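Local coordinates for protein BB_2cx5_001 (Thermus thermophilus, PDB 3RI0) that is an engineered aminoacyl-tRNA editing-domain protein, probably made as a scaffold to present a grafted linear HIV epitope, at residues A6-G11 with T95-G100. The protein carries 6 engineered substitutions. Residues are numbered along the deposited sequence; the frame is centred on the assembly and turned at random.
Sequences ARRVQG and TGFAAG. Engineered in segment 95-100: Ala99 (natural residue Ile).
Two flat groups meet here, the Phe97 ring and the Arg8 guanidinium, and their planes stand 50° apart, so they do not stack. The outer end of the ring does the touching: CZ lies near the guanidinium plane at its edge, 3.7 Å from Arg8 NH1, and both Arg8 and Val9 reach the ring at a slant. Arg8 keeps CG anti to its own backbone nitrogen (chi1 -180°), and with chi2 also near anti this brings CG and CD to the end of the ring, Arg8 CG lying 3.7 Å from Phe97 CZ. The bend at chi3 then carries the guanidinium on, so that NH1 comes back to CZ and CE1. That nitrogen approaches the carbonyls of Thr95 and Gly96 without bonding to them; Arg8 NH1 to Gly96 O is 4.1 Å. Val9 adds an apolar contact, its CG2 sitting 3.8 Å from Phe97 CE2.

On the loop side, Thr95 OG1 accepts from Phe97 N at 3.1 Å in an ST turn, and Val91 O is a further hydrogen-bond partner of the same hydroxyl. Gly96 ends the helical geometry with a positive phi, a conformation glycine adopts readily. Phe97 holds CG anti to its carbonyl carbon (chi1 -60°), which carries the ring out to the N-terminal helix, where Pro103 touches both its side chain and that of Val9.

The contact thus ties helix 4-15 to the loop that follows helix 88-95 on its way to strand 113-116. Ala6 and Val9 of the same N-terminal helix touch Val23 of strand 23-25, which pairs antiparallel with 134-138 in the mixed sheet.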
loop_
_atom_site.group_PDB
_atom_site.type_symbol
_atom_site.label_atom_id
_atom_site.label_comp_id
_atom_site.label_asym_id
_atom_site.label_seq_id
_atom_site.Cartn_x
_atom_site.Cartn_y
_atom_site.Cartn_z
ATOM N N ALA A 6 -2.300 12.274 6.563
ATOM C CA ALA A 6 -2.402 12.712 5.173
ATOM C C ALA A 6 -1.247 13.644 4.857
ATOM O O ALA A 6 -0.556 13.473 3.854
ATOM C CB ALA A 6 -3.725 13.417 4.935
ATOM N N ARG A 7 -1.041 14.628 5.723
ATOM C CA ARG A 7 0.035 15.594 5.551
ATOM C C ARG A 7 1.392 14.916 5.447
ATOM O O ARG A 7 2.236 15.321 4.648
ATOM C CB ARG A 7 0.090 16.574 6.725
ATOM C CG ARG A 7 -1.021 17.610 6.776
ATOM C CD ARG A 7 -0.557 18.816 7.588
ATOM N NE ARG A 7 -1.579 19.325 8.498
ATOM C CZ ARG A 7 -1.760 18.896 9.742
ATOM N NH1 ARG A 7 -0.985 17.936 10.240
ATOM N NH2 ARG A 7 -2.711 19.436 10.497
ATOM N N ARG A 8 1.601 13.890 6.263
ATOM C CA ARG A 8 2.861 13.169 6.257
ATOM C C ARG A 8 3.090 12.459 4.934
ATOM O O ARG A 8 4.184 12.498 4.378
ATOM C CB ARG A 8 2.912 12.154 7.407
ATOM C CG ARG A 8 4.219 11.383 7.434
ATOM C CD ARG A 8 4.583 10.960 8.836
ATOM N NE ARG A 8 6.027 11.001 9.041
ATOM C CZ ARG A 8 6.843 9.970 8.853
ATOM N NH1 ARG A 8 6.363 8.796 8.457
ATOM N NH2 ARG A 8 8.147 10.118 9.060
ATOM N N VAL A 9 2.051 11.807 4.424
ATOM C CA VAL A 9 2.173 11.105 3.151
ATOM C C VAL A 9 2.379 12.119 2.020
ATOM O O VAL A 9 3.115 11.851 1.070
ATOM C CB VAL A 9 0.918 10.242 2.844
ATOM C CG1 VAL A 9 1.025 9.659 1.440
ATOM C CG2 VAL A 9 0.792 9.103 3.873
ATOM N N GLN A 10 1.751 13.286 2.130
ATOM C CA GLN A 10 1.899 14.301 1.098
ATOM C C GLN A 10 3.343 14.792 1.065
ATOM O O GLN A 10 3.945 14.886 -0.001
ATOM C CB GLN A 10 0.958 15.479 1.349
ATOM C CG GLN A 10 1.010 16.547 0.272
ATOM C CD GLN A 10 0.592 16.021 -1.078
ATOM O OE1 GLN A 10 -0.560 15.642 -1.274
ATOM N NE2 GLN A 10 1.530 15.984 -2.024
ATOM N N GLY A 11 3.900 15.099 2.235
ATOM C CA GLY A 11 5.283 15.555 2.304
ATOM C C GLY A 11 6.222 14.502 1.755
ATOM O O GLY A 11 7.226 14.815 1.095
ATOM N N THR A 95 7.026 1.049 9.268
ATOM C CA THR A 95 6.442 1.954 8.290
ATOM C C THR A 95 6.271 3.385 8.776
ATOM O O THR A 95 6.368 4.326 7.988
ATOM C CB THR A 95 5.067 1.431 7.813
ATOM O OG1 THR A 95 4.096 1.607 8.849
ATOM C CG2 THR A 95 5.148 -0.034 7.500
ATOM N N GLY A 96 6.010 3.557 10.064
ATOM C CA GLY A 96 5.828 4.901 10.591
ATOM C C GLY A 96 4.366 5.271 10.568
ATOM O O GLY A 96 4.014 6.431 10.802
ATOM N N PHE A 97 3.518 4.282 10.274
ATOM C CA PHE A 97 2.069 4.476 10.242
ATOM C C PHE A 97 1.353 3.328 10.954
ATOM O O PHE A 97 1.941 2.266 11.169
ATOM C CB PHE A 97 1.569 4.584 8.799
ATOM C CG PHE A 97 2.174 5.718 8.038
ATOM C CD1 PHE A 97 3.371 5.545 7.345
ATOM C CD2 PHE A 97 1.559 6.960 8.019
ATOM C CE1 PHE A 97 3.940 6.594 6.639
ATOM C CE2 PHE A 97 2.121 8.019 7.315
ATOM C CZ PHE A 97 3.314 7.836 6.623
ATOM N N ALA A 98 0.088 3.535 11.314
ATOM C CA ALA A 98 -0.682 2.503 12.004
ATOM C C ALA A 98 -1.365 1.531 11.047
ATOM O O ALA A 98 -1.877 1.938 9.996
ATOM C CB ALA A 98 -1.723 3.148 12.911
ATOM N N ALA A 99 -1.363 0.249 11.419
ATOM C CA ALA A 99 -1.988 -0.815 10.625
ATOM C C ALA A 99 -3.385 -0.380 10.242
ATOM O O ALA A 99 -4.080 0.240 11.049
ATOM C CB ALA A 99 -2.053 -2.103 11.434
ATOM N N GLY A 100 -3.797 -0.702 9.021
ATOM C CA GLY A 100 -5.109 -0.297 8.559
ATOM C C GLY A 100 -4.988 0.921 7.663
ATOM O O GLY A 100 -5.865 1.178 6.839
#